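Local structure of DNA ligase (Archaeoglobus fulgidus, 3GDE) at residues A[232-235]-A[239-242]; A[338-343]-A[416-421]; A[383-388]-A[400-405]. The protein seals nicks in duplex DNA, joining a 3'-hydroxyl to a 5'-phosphate at the cost of ATP, probably during replication, recombination and repair. One frame throughout, in Å; residues are numbered along the deposited sequence.

Contact 1: residues A[232-235]-A[239-242]; sequences QVAE and SAVR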
loop_
_atom_site.group_PDB
_atom_site.type_symbol
_atom_site.label_atom_id
_atom_site.label_comp_id
_atom_site.label_asym_id
_atom_site.label_seq_id
_atom_site.Cartn_x
_atom_site.Cartn_y
_atom_site.Cartn_z
ATOM N N GLN A 232 -12.897 -4.391 -12.787
ATOM C CA GLN A 232 -12.620 -3.449 -13.874
ATOM C C GLN A 232 -13.767 -2.456 -14.051
ATOM O O GLN A 232 -14.910 -2.766 -13.749
ATOM C CB GLN A 232 -12.404 -4.186 -15.199
ATOM C CG GLN A 232 -11.061 -4.876 -15.326
ATOM C CD GLN A 232 -10.904 -5.579 -16.668
ATOM O OE1 GLN A 232 -11.597 -5.256 -17.644
ATOM N NE2 GLN A 232 -9.985 -6.545 -16.724
ATOM N N VAL A 233 -13.457 -1.262 -14.543
ATOM C CA VAL A 233 -14.508 -0.309 -14.879
ATOM C C VAL A 233 -15.135 -0.723 -16.217
ATOM O O VAL A 233 -14.438 -0.895 -17.207
ATOM C CB VAL A 233 -14.006 1.170 -14.923
ATOM C CG1 VAL A 233 -15.171 2.127 -15.193
ATOM C CG2 VAL A 233 -13.298 1.558 -13.629
ATOM N N ALA A 234 -16.451 -0.913 -16.221
ATOM C CA ALA A 234 -17.183 -1.222 -17.445
ATOM C C ALA A 234 -17.441 0.053 -18.228
ATOM O O ALA A 234 -17.629 1.121 -17.639
ATOM C CB ALA A 234 -18.509 -1.914 -17.121
ATOM N N GLU A 235 -17.449 -0.071 -19.552
ATOM C CA GLU A 235 -17.741 1.045 -20.454
ATOM C C GLU A 235 -19.162 1.543 -20.233
ATOM O O GLU A 235 -19.403 2.744 -20.105
ATOM C CB GLU A 235 -17.593 0.592 -21.906
ATOM C CG GLU A 235 -16.383 -0.306 -22.180
ATOM C CD GLU A 235 -16.540 -1.135 -23.453
ATOM O OE1 GLU A 235 -16.011 -2.274 -23.493
ATOM O OE2 GLU A 235 -17.199 -0.655 -24.408
ATOM N N SER A 239 -23.193 -3.127 -22.008
ATOM C CA SER A 239 -22.035 -3.839 -22.547
ATOM C C SER A 239 -21.522 -4.867 -21.546
ATOM O O SER A 239 -21.094 -5.963 -21.925
ATOM C CB SER A 239 -20.920 -2.867 -22.903
ATOM O OG SER A 239 -20.567 -2.076 -21.782
ATOM N N ALA A 240 -21.562 -4.500 -20.267
ATOM C CA ALA A 240 -21.195 -5.406 -19.184
ATOM C C ALA A 240 -22.182 -6.572 -19.097
ATOM O O ALA A 240 -21.777 -7.738 -19.049
ATOM C CB ALA A 240 -21.136 -4.650 -17.860
ATOM N N VAL A 241 -23.475 -6.250 -19.109
ATOM C CA VAL A 241 -24.524 -7.258 -18.925
ATOM C C VAL A 241 -24.833 -8.045 -20.211
ATOM O O VAL A 241 -25.823 -8.781 -20.278
ATOM C CB VAL A 241 -25.807 -6.643 -18.263
ATOM C CG1 VAL A 241 -26.587 -5.805 -19.252
ATOM C CG2 VAL A 241 -26.693 -7.728 -17.656
ATOM N N ARG A 242 -23.973 -7.896 -21.219
ATOM C CA ARG A 242 -24.047 -8.728 -22.420
ATOM C C ARG A 242 -22.804 -9.609 -22.608
ATOM O O ARG A 242 -22.905 -10.710 -23.171
ATOM C CB ARG A 242 -24.365 -7.902 -23.677
ATOM C CG ARG A 242 -23.223 -7.072 -24.241
ATOM C CD ARG A 242 -23.585 -6.539 -25.627
ATOM N NE ARG A 242 -22.474 -5.808 -26.241
ATOM C CZ ARG A 242 -22.413 -4.482 -26.363
ATOM N NH1 ARG A 242 -23.406 -3.712 -25.929
ATOM N NH2 ARG A 242 -21.351 -3.922 -26.932
HETATM O O HOH W 1 -17.630 -3.221 -20.303
#
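Ala234 and Ala240 meet methyl to methyl, CB to CB at 3.9 Å, where the chain leaves a strand, turns, and comes back as the short helix 237-243. This is the apolar part of the contact, and it is small on both sides: two single carbons let the helix come in close, with the CA atoms of Ala234 and Ala240 6.1 Å apart.

The polar part lies on the more solvent-facing flank. Ser239 turns its hydroxyl toward the turn, and OG stands 4.0 Å from Glu235 CB, a van der Waals touch rather than a bond. The hydrogen bond of that hydroxyl runs to the backbone O of Ser236, three residues back; with chi1 at 56°, OG sits between the backbone N and the carbonyl carbon, from where it reaches back to that oxygen. A water lies between Glu235 N and Ser239 OG: it accepts from Glu235 N at 3.2 Å and gives a weak bond to Ser239 OG at 3.5 Å, so it links turn and helix, weakly on the serine side, where no direct hydrogen bond does.

Any attraction between Glu235 OE2 and Arg242 NH2 is probably weak, since these opposite charges are 5.9 Å apart. Arg242 folds back along its own helix instead, one face of its guanidinium lying over Ser239 CA.

The whole is a strand that passes through a short turn into a helix, in the adenylation domain. Strand 230-233 runs parallel to strand 419-422, and Ala234 is bonded through its backbone to Lys420. Leu419 of that neighbouring strand touches both alanines, and further along the helix Val241 packs on Val382 and Val385 of helix 382-394.

Contact 2: residues A[338-343]-A[416-421]; sequences HFFDIL and KNWLKV. With PO4 (phosphate ion), chain C; PO4 (phosphate ion), chain B.
Phe340, Asp341 and Trp418 make a buried contact of side chains alone, beside the predicted nucleotide pocket of the adenylation domain, the nucleotidyltransferase fold of ATP-dependent ligases. It joins strand 335-342 to the chain leading into strand 419-422. The sequence FDIL on the first belongs to nucleotidyltransferase motif IIIa, WLKV on the second to motif V, and Phe340 and Asp341 form a classic beta bulge opposite Asp299. The nearest CA atoms, those of Asp341 and Trp418, are 12.3 Å apart, so the far end of the indole spans the gap. Its CH2 comes to the rim of the Phe340 ring, near that ring's plane, 3.9 Å from CE1; the indole itself is met obliquely. Phe340 is also predicted to bind ATP.

Asp341 approaches the indole at its edge. OD2 lies near the ring plane, 3.5 Å from Trp418 CZ2, with carboxylate and indole planes only 21° apart, so the oxygen faces the slightly positive C-H rim. The other oxygen, OD1, uses its anti lone pair to accept from Ile342 N at 2.8 Å and also pairs with Arg357 NE. Replacing Asp341 by an alanine removes the carboxylate, and would probably leave Arg357 without its charged mate and Ile342 N without its acceptor. Lys403 supplies a cation-pi contact to Trp418.

Two residues beyond Trp418, Lys420, another predicted ATP-binding residue, enters an anion-binding site that Lys252 and Arg414 help to line. The two phosphate ions there probably came from the crystallisation liquor. The Lys420 chain bends at chi3 (146°) and brings NZ within bonding distance of both: 2.6 Å from O2 of the chain B ion, and 3.0 and 3.1 Å from O2 and O4 of the chain C ion.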
loop_
_atom_site.group_PDB
_atom_site.type_symbol
_atom_site.label_atom_id
_atom_site.label_comp_id
_atom_site.label_asym_id
_atom_site.label_seq_id
_atom_site.Cartn_x
_atom_site.Cartn_y
_atom_site.Cartn_z
ATOM N N HIS A 338 -21.871 -3.695 5.035
ATOM C CA HIS A 338 -22.601 -4.476 4.044
ATOM C C HIS A 338 -21.658 -5.486 3.423
ATOM O O HIS A 338 -20.702 -5.120 2.736
ATOM C CB HIS A 338 -23.193 -3.573 2.962
ATOM C CG HIS A 338 -24.159 -2.556 3.486
ATOM N ND1 HIS A 338 -25.498 -2.567 3.162
ATOM C CD2 HIS A 338 -23.984 -1.505 4.322
ATOM C CE1 HIS A 338 -26.104 -1.562 3.766
ATOM N NE2 HIS A 338 -25.209 -0.908 4.483
ATOM N N PHE A 339 -21.932 -6.759 3.676
ATOM C CA PHE A 339 -21.099 -7.836 3.194
ATOM C C PHE A 339 -21.603 -8.374 1.864
ATOM O O PHE A 339 -22.810 -8.471 1.648
ATOM C CB PHE A 339 -20.982 -8.935 4.260
ATOM C CG PHE A 339 -20.280 -8.475 5.506
ATOM C CD1 PHE A 339 -18.906 -8.232 5.495
ATOM C CD2 PHE A 339 -20.991 -8.261 6.693
ATOM C CE1 PHE A 339 -18.252 -7.789 6.647
ATOM C CE2 PHE A 339 -20.337 -7.825 7.858
ATOM C CZ PHE A 339 -18.964 -7.587 7.826
ATOM N N PHE A 340 -20.662 -8.681 0.968
ATOM C CA PHE A 340 -20.980 -9.159 -0.379
ATOM C C PHE A 340 -20.236 -10.428 -0.785
ATOM O O PHE A 340 -20.541 -11.017 -1.816
ATOM C CB PHE A 340 -20.768 -8.056 -1.427
ATOM C CG PHE A 340 -19.369 -7.477 -1.464
ATOM C CD1 PHE A 340 -18.342 -8.123 -2.158
ATOM C CD2 PHE A 340 -19.091 -6.253 -0.853
ATOM C CE1 PHE A 340 -17.053 -7.580 -2.219
ATOM C CE2 PHE A 340 -17.795 -5.705 -0.898
ATOM C CZ PHE A 340 -16.777 -6.377 -1.589
ATOM N N ASP A 341 -19.254 -10.839 0.010
ATOM C CA ASP A 341 -18.534 -12.077 -0.261
ATOM C C ASP A 341 -17.914 -12.732 0.978
ATOM O O ASP A 341 -17.813 -12.125 2.044
ATOM C CB ASP A 341 -17.474 -11.869 -1.353
ATOM C CG ASP A 341 -17.459 -12.995 -2.367
ATOM O OD1 ASP A 341 -17.706 -14.161 -1.986
ATOM O OD2 ASP A 341 -17.203 -12.716 -3.550
ATOM N N ILE A 342 -17.503 -13.981 0.805
ATOM C CA ILE A 342 -16.936 -14.798 1.872
ATOM C C ILE A 342 -15.781 -15.616 1.280
ATOM O O ILE A 342 -15.912 -16.206 0.206
ATOM C CB ILE A 342 -18.038 -15.687 2.539
ATOM C CG1 ILE A 342 -17.460 -16.575 3.655
ATOM C CG2 ILE A 342 -18.835 -16.492 1.471
ATOM C CD1 ILE A 342 -18.521 -17.223 4.526
ATOM N N LEU A 343 -14.639 -15.615 1.964
ATOM C CA LEU A 343 -13.419 -16.228 1.423
ATOM C C LEU A 343 -13.062 -17.463 2.235
ATOM O O LEU A 343 -12.356 -18.362 1.773
ATOM C CB LEU A 343 -12.234 -15.249 1.436
ATOM C CG LEU A 343 -12.344 -13.725 1.215
ATOM C CD1 LEU A 343 -10.983 -13.165 0.778
ATOM C CD2 LEU A 343 -13.425 -13.299 0.237
ATOM N N LYS A 416 -12.107 -9.277 -15.747
ATOM C CA LYS A 416 -13.443 -8.919 -16.205
ATOM C C LYS A 416 -14.584 -9.667 -15.493
ATOM O O LYS A 416 -15.750 -9.455 -15.819
ATOM C CB LYS A 416 -13.543 -9.113 -17.720
ATOM C CG LYS A 416 -12.653 -8.165 -18.515
ATOM C CD LYS A 416 -12.996 -8.162 -20.007
ATOM C CE LYS A 416 -11.881 -7.497 -20.830
ATOM N NZ LYS A 416 -11.936 -7.901 -22.278
ATOM N N ASN A 417 -14.262 -10.526 -14.525
ATOM C CA ASN A 417 -15.298 -11.280 -13.803
ATOM C C ASN A 417 -16.174 -10.411 -12.892
ATOM O O ASN A 417 -17.316 -10.763 -12.588
ATOM C CB ASN A 417 -14.687 -12.437 -13.010
ATOM C CG ASN A 417 -14.383 -13.659 -13.879
ATOM O OD1 ASN A 417 -13.663 -14.570 -13.457
ATOM N ND2 ASN A 417 -14.936 -13.686 -15.088
ATOM N N TRP A 418 -15.612 -9.294 -12.442
ATOM C CA TRP A 418 -16.351 -8.272 -11.718
ATOM C C TRP A 418 -16.164 -7.000 -12.511
ATOM O O TRP A 418 -15.046 -6.690 -12.960
ATOM C CB TRP A 418 -15.779 -8.054 -10.318
ATOM C CG TRP A 418 -15.969 -9.164 -9.310
ATOM C CD1 TRP A 418 -16.385 -10.450 -9.546
ATOM C CD2 TRP A 418 -15.692 -9.085 -7.899
ATOM N NE1 TRP A 418 -16.415 -11.160 -8.364
ATOM C CE2 TRP A 418 -15.994 -10.348 -7.341
ATOM C CE3 TRP A 418 -15.241 -8.059 -7.053
ATOM C CZ2 TRP A 418 -15.855 -10.619 -5.970
ATOM C CZ3 TRP A 418 -15.109 -8.327 -5.690
ATOM C CH2 TRP A 418 -15.415 -9.598 -5.165
ATOM N N LEU A 419 -17.258 -6.266 -12.692
ATOM C CA LEU A 419 -17.203 -4.960 -13.351
ATOM C C LEU A 419 -17.951 -3.920 -12.520
ATOM O O LEU A 419 -19.048 -4.188 -12.022
ATOM C CB LEU A 419 -17.785 -5.044 -14.767
ATOM C CG LEU A 419 -17.162 -6.037 -15.759
ATOM C CD1 LEU A 419 -18.128 -6.284 -16.904
ATOM C CD2 LEU A 419 -15.806 -5.573 -16.301
ATOM N N LYS A 420 -17.349 -2.747 -12.349
ATOM C CA LYS A 420 -18.057 -1.630 -11.747
ATOM C C LYS A 420 -18.628 -0.726 -12.828
ATOM O O LYS A 420 -17.935 -0.354 -13.773
ATOM C CB LYS A 420 -17.201 -0.827 -10.735
ATOM C CG LYS A 420 -15.689 -0.897 -10.907
ATOM C CD LYS A 420 -14.939 -0.047 -9.864
ATOM C CE LYS A 420 -13.622 -0.718 -9.486
ATOM N NZ LYS A 420 -12.599 0.200 -8.912
ATOM N N VAL A 421 -19.907 -0.408 -12.699
ATOM C CA VAL A 421 -20.519 0.612 -13.540
ATOM C C VAL A 421 -21.115 1.691 -12.645
ATOM O O VAL A 421 -22.054 1.456 -11.879
ATOM C CB VAL A 421 -21.553 0.029 -14.552
ATOM C CG1 VAL A 421 -22.396 -1.020 -13.911
ATOM C CG2 VAL A 421 -22.417 1.139 -15.158
HETATM P P PO4 C . -13.535 3.110 -6.950
HETATM O O1 PO4 C . -14.740 3.516 -6.135
HETATM O O2 PO4 C . -13.889 2.825 -8.388
HETATM O O3 PO4 C . -12.511 4.216 -6.880
HETATM O O4 PO4 C . -12.972 1.844 -6.364
HETATM P P PO4 B . -10.169 -0.202 -6.473
HETATM O O1 PO4 B . -10.533 -0.651 -5.072
HETATM O O2 PO4 B . -10.939 -1.064 -7.437
HETATM O O3 PO4 B . -10.555 1.244 -6.693
HETATM O O4 PO4 B . -8.689 -0.374 -6.676
#

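Contact 3: residues A[383-388]-A[400-405]; sequences DEVRKM and VMIKLP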
loop_
_atom_site.group_PDB
_atom_site.type_symbol
_atom_site.label_atom_id
_atom_site.label_comp_id
_atom_site.label_asym_id
_atom_site.label_seq_id
_atom_site.Cartn_x
_atom_site.Cartn_y
_atom_site.Cartn_z
ATOM N N ASP A 383 -32.895 -3.965 -18.358
ATOM C CA ASP A 383 -33.859 -3.098 -17.677
ATOM C C ASP A 383 -33.882 -3.322 -16.175
ATOM O O ASP A 383 -34.068 -2.372 -15.402
ATOM C CB ASP A 383 -35.267 -3.292 -18.255
ATOM C CG ASP A 383 -35.422 -2.698 -19.651
ATOM O OD1 ASP A 383 -36.517 -2.840 -20.238
ATOM O OD2 ASP A 383 -34.463 -2.086 -20.164
ATOM N N GLU A 384 -33.708 -4.579 -15.767
ATOM C CA GLU A 384 -33.644 -4.926 -14.345
ATOM C C GLU A 384 -32.392 -4.353 -13.669
ATOM O O GLU A 384 -32.473 -3.804 -12.567
ATOM C CB GLU A 384 -33.732 -6.442 -14.136
ATOM C CG GLU A 384 -35.156 -6.981 -14.052
ATOM C CD GLU A 384 -35.246 -8.310 -13.300
ATOM O OE1 GLU A 384 -34.207 -9.000 -13.161
ATOM O OE2 GLU A 384 -36.362 -8.667 -12.847
ATOM N N VAL A 385 -31.248 -4.467 -14.340
ATOM C CA VAL A 385 -29.997 -3.921 -13.807
ATOM C C VAL A 385 -29.974 -2.388 -13.808
ATOM O O VAL A 385 -29.418 -1.785 -12.891
ATOM C CB VAL A 385 -28.714 -4.586 -14.430
ATOM C CG1 VAL A 385 -28.915 -4.942 -15.880
ATOM C CG2 VAL A 385 -27.455 -3.721 -14.228
ATOM N N ARG A 386 -30.616 -1.764 -14.797
ATOM C CA ARG A 386 -30.790 -0.302 -14.791
ATOM C C ARG A 386 -31.690 0.188 -13.644
ATOM O O ARG A 386 -31.472 1.269 -13.098
ATOM C CB ARG A 386 -31.282 0.222 -16.144
ATOM C CG ARG A 386 -31.265 1.749 -16.238
ATOM C CD ARG A 386 -31.188 2.250 -17.673
ATOM N NE ARG A 386 -29.812 2.493 -18.111
ATOM C CZ ARG A 386 -29.208 1.867 -19.123
ATOM N NH1 ARG A 386 -29.843 0.939 -19.834
ATOM N NH2 ARG A 386 -27.959 2.180 -19.429
ATOM N N LYS A 387 -32.677 -0.620 -13.268
ATOM C CA LYS A 387 -33.551 -0.301 -12.141
ATOM C C LYS A 387 -32.789 -0.312 -10.818
ATOM O O LYS A 387 -33.034 0.525 -9.947
ATOM C CB LYS A 387 -34.728 -1.281 -12.082
ATOM C CG LYS A 387 -35.824 -0.900 -11.092
ATOM C CD LYS A 387 -37.178 -1.511 -11.478
ATOM C CE LYS A 387 -37.396 -2.881 -10.840
ATOM N NZ LYS A 387 -37.667 -2.785 -9.375
ATOM N N MET A 388 -31.878 -1.273 -10.670
ATOM C CA MET A 388 -31.027 -1.371 -9.481
ATOM C C MET A 388 -30.035 -0.217 -9.449
ATOM O O MET A 388 -29.858 0.423 -8.417
ATOM C CB MET A 388 -30.280 -2.705 -9.451
ATOM C CG MET A 388 -30.031 -3.189 -8.041
ATOM S SD MET A 388 -28.906 -4.577 -7.937
ATOM C CE MET A 388 -29.409 -5.259 -6.363
ATOM N N VAL A 400 -23.623 0.154 -9.786
ATOM C CA VAL A 400 -23.751 -1.284 -9.573
ATOM C C VAL A 400 -22.468 -2.067 -9.816
ATOM O O VAL A 400 -21.638 -1.686 -10.644
ATOM C CB VAL A 400 -24.894 -1.922 -10.425
ATOM C CG1 VAL A 400 -26.276 -1.532 -9.883
ATOM C CG2 VAL A 400 -24.752 -1.560 -11.891
ATOM N N MET A 401 -22.323 -3.161 -9.072
ATOM C CA MET A 401 -21.315 -4.162 -9.370
ATOM C C MET A 401 -22.002 -5.243 -10.181
ATOM O O MET A 401 -23.113 -5.661 -9.847
ATOM C CB MET A 401 -20.708 -4.749 -8.085
ATOM C CG MET A 401 -20.001 -3.733 -7.189
ATOM S SD MET A 401 -18.566 -2.981 -7.992
ATOM C CE MET A 401 -17.508 -4.401 -8.209
ATOM N N ILE A 402 -21.346 -5.682 -11.248
ATOM C CA ILE A 402 -21.863 -6.744 -12.107
ATOM C C ILE A 402 -20.868 -7.893 -12.164
ATOM O O ILE A 402 -19.750 -7.735 -12.665
ATOM C CB ILE A 402 -22.174 -6.224 -13.532
ATOM C CG1 ILE A 402 -23.288 -5.164 -13.470
ATOM C CG2 ILE A 402 -22.568 -7.393 -14.452
ATOM C CD1 ILE A 402 -23.458 -4.355 -14.720
ATOM N N LYS A 403 -21.285 -9.056 -11.668
ATOM C CA LYS A 403 -20.365 -10.176 -11.450
ATOM C C LYS A 403 -20.835 -11.479 -12.099
ATOM O O LYS A 403 -22.026 -11.762 -12.128
ATOM C CB LYS A 403 -20.163 -10.393 -9.944
ATOM C CG LYS A 403 -19.790 -9.137 -9.162
ATOM C CD LYS A 403 -19.782 -9.393 -7.676
ATOM C CE LYS A 403 -19.102 -8.247 -6.932
ATOM N NZ LYS A 403 -19.120 -8.476 -5.465
ATOM N N LEU A 404 -19.888 -12.271 -12.602
ATOM C CA LEU A 404 -20.167 -13.579 -13.211
ATOM C C LEU A 404 -20.540 -14.581 -12.117
ATOM O O LEU A 404 -19.705 -14.889 -11.252
ATOM C CB LEU A 404 -18.926 -14.096 -13.935
ATOM C CG LEU A 404 -18.909 -14.545 -15.397
ATOM C CD1 LEU A 404 -17.959 -15.725 -15.523
ATOM C CD2 LEU A 404 -20.285 -14.899 -15.969
ATOM N N PRO A 405 -21.790 -15.087 -12.137
ATOM C CA PRO A 405 -22.272 -15.994 -11.079
ATOM C C PRO A 405 -21.465 -17.287 -10.926
ATOM O O PRO A 405 -21.527 -17.920 -9.877
ATOM C CB PRO A 405 -23.718 -16.298 -11.506
ATOM C CG PRO A 405 -24.095 -15.149 -12.382
ATOM C CD PRO A 405 -22.842 -14.806 -13.129
#
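Val400 brings both of its methyls against helix 382-394. CG1 lies beside the helix backbone, 4.0 Å from Met388 C and 4.2 Å from Met388 CB, while CG2 faces Val385 CG2 at 4.2 Å. The split follows from chi1 at -72°: CG1 is anti to the carbonyl carbon and CG2 stands between that carbon and the backbone N, so the two branches straddle helix positions about one turn apart. The side chains of Val385 and Val400 cross at about a right angle.

Met401 points to the other side of the strand, where its side chain touches Lys420. The sequence VMIK belongs to nucleotidyltransferase motif IV, a strand whose two faces do different work: one is covered by the helix, the other looks into the nucleotide pocket. Helix 383-388 and strand 400-403 have N-to-C directions 144° apart, closer to antiparallel than to perpendicular, with their axes 9.6 Å apart at closest.

Ile402 returns to the helix side. Its CB does not aim straight at the helix, but the extended chain (chi2 166°) carries CD1 to 4.1 Å from Val385 CG2, which therefore lies against both strand residues; Leu237 of helix 237-243 also packs on Val385. Lys403 swings back to the pocket face, where NZ makes a salt bridge with Glu250, a predicted ATP-binding residue.

Overall arrangement
Strand 419-422 ties the three contacts together through probable hydrogen bonds: Gln232 O of contact 1 lies 2.8 Å from Lys420 N on one edge, and Leu419 O lies 2.8 Å from Ile402 N of contact 3 on the other. Contact 3 is nested within the chain between the two halves of contact 2, their centres 11 Å apart. On the helix side, Ile402 CD1 lies 3.9 Å from Ala240 CB, so contacts 1 and 3, with centres 10 Å apart, share one apolar layer. On the pocket side, Lys403 NZ lies 3.4 Å from Phe340 CD1. The side chain of Lys252, the predicted nucleophile, is about 6 Å from that of Val400 and about 10 Å from that of Ala234.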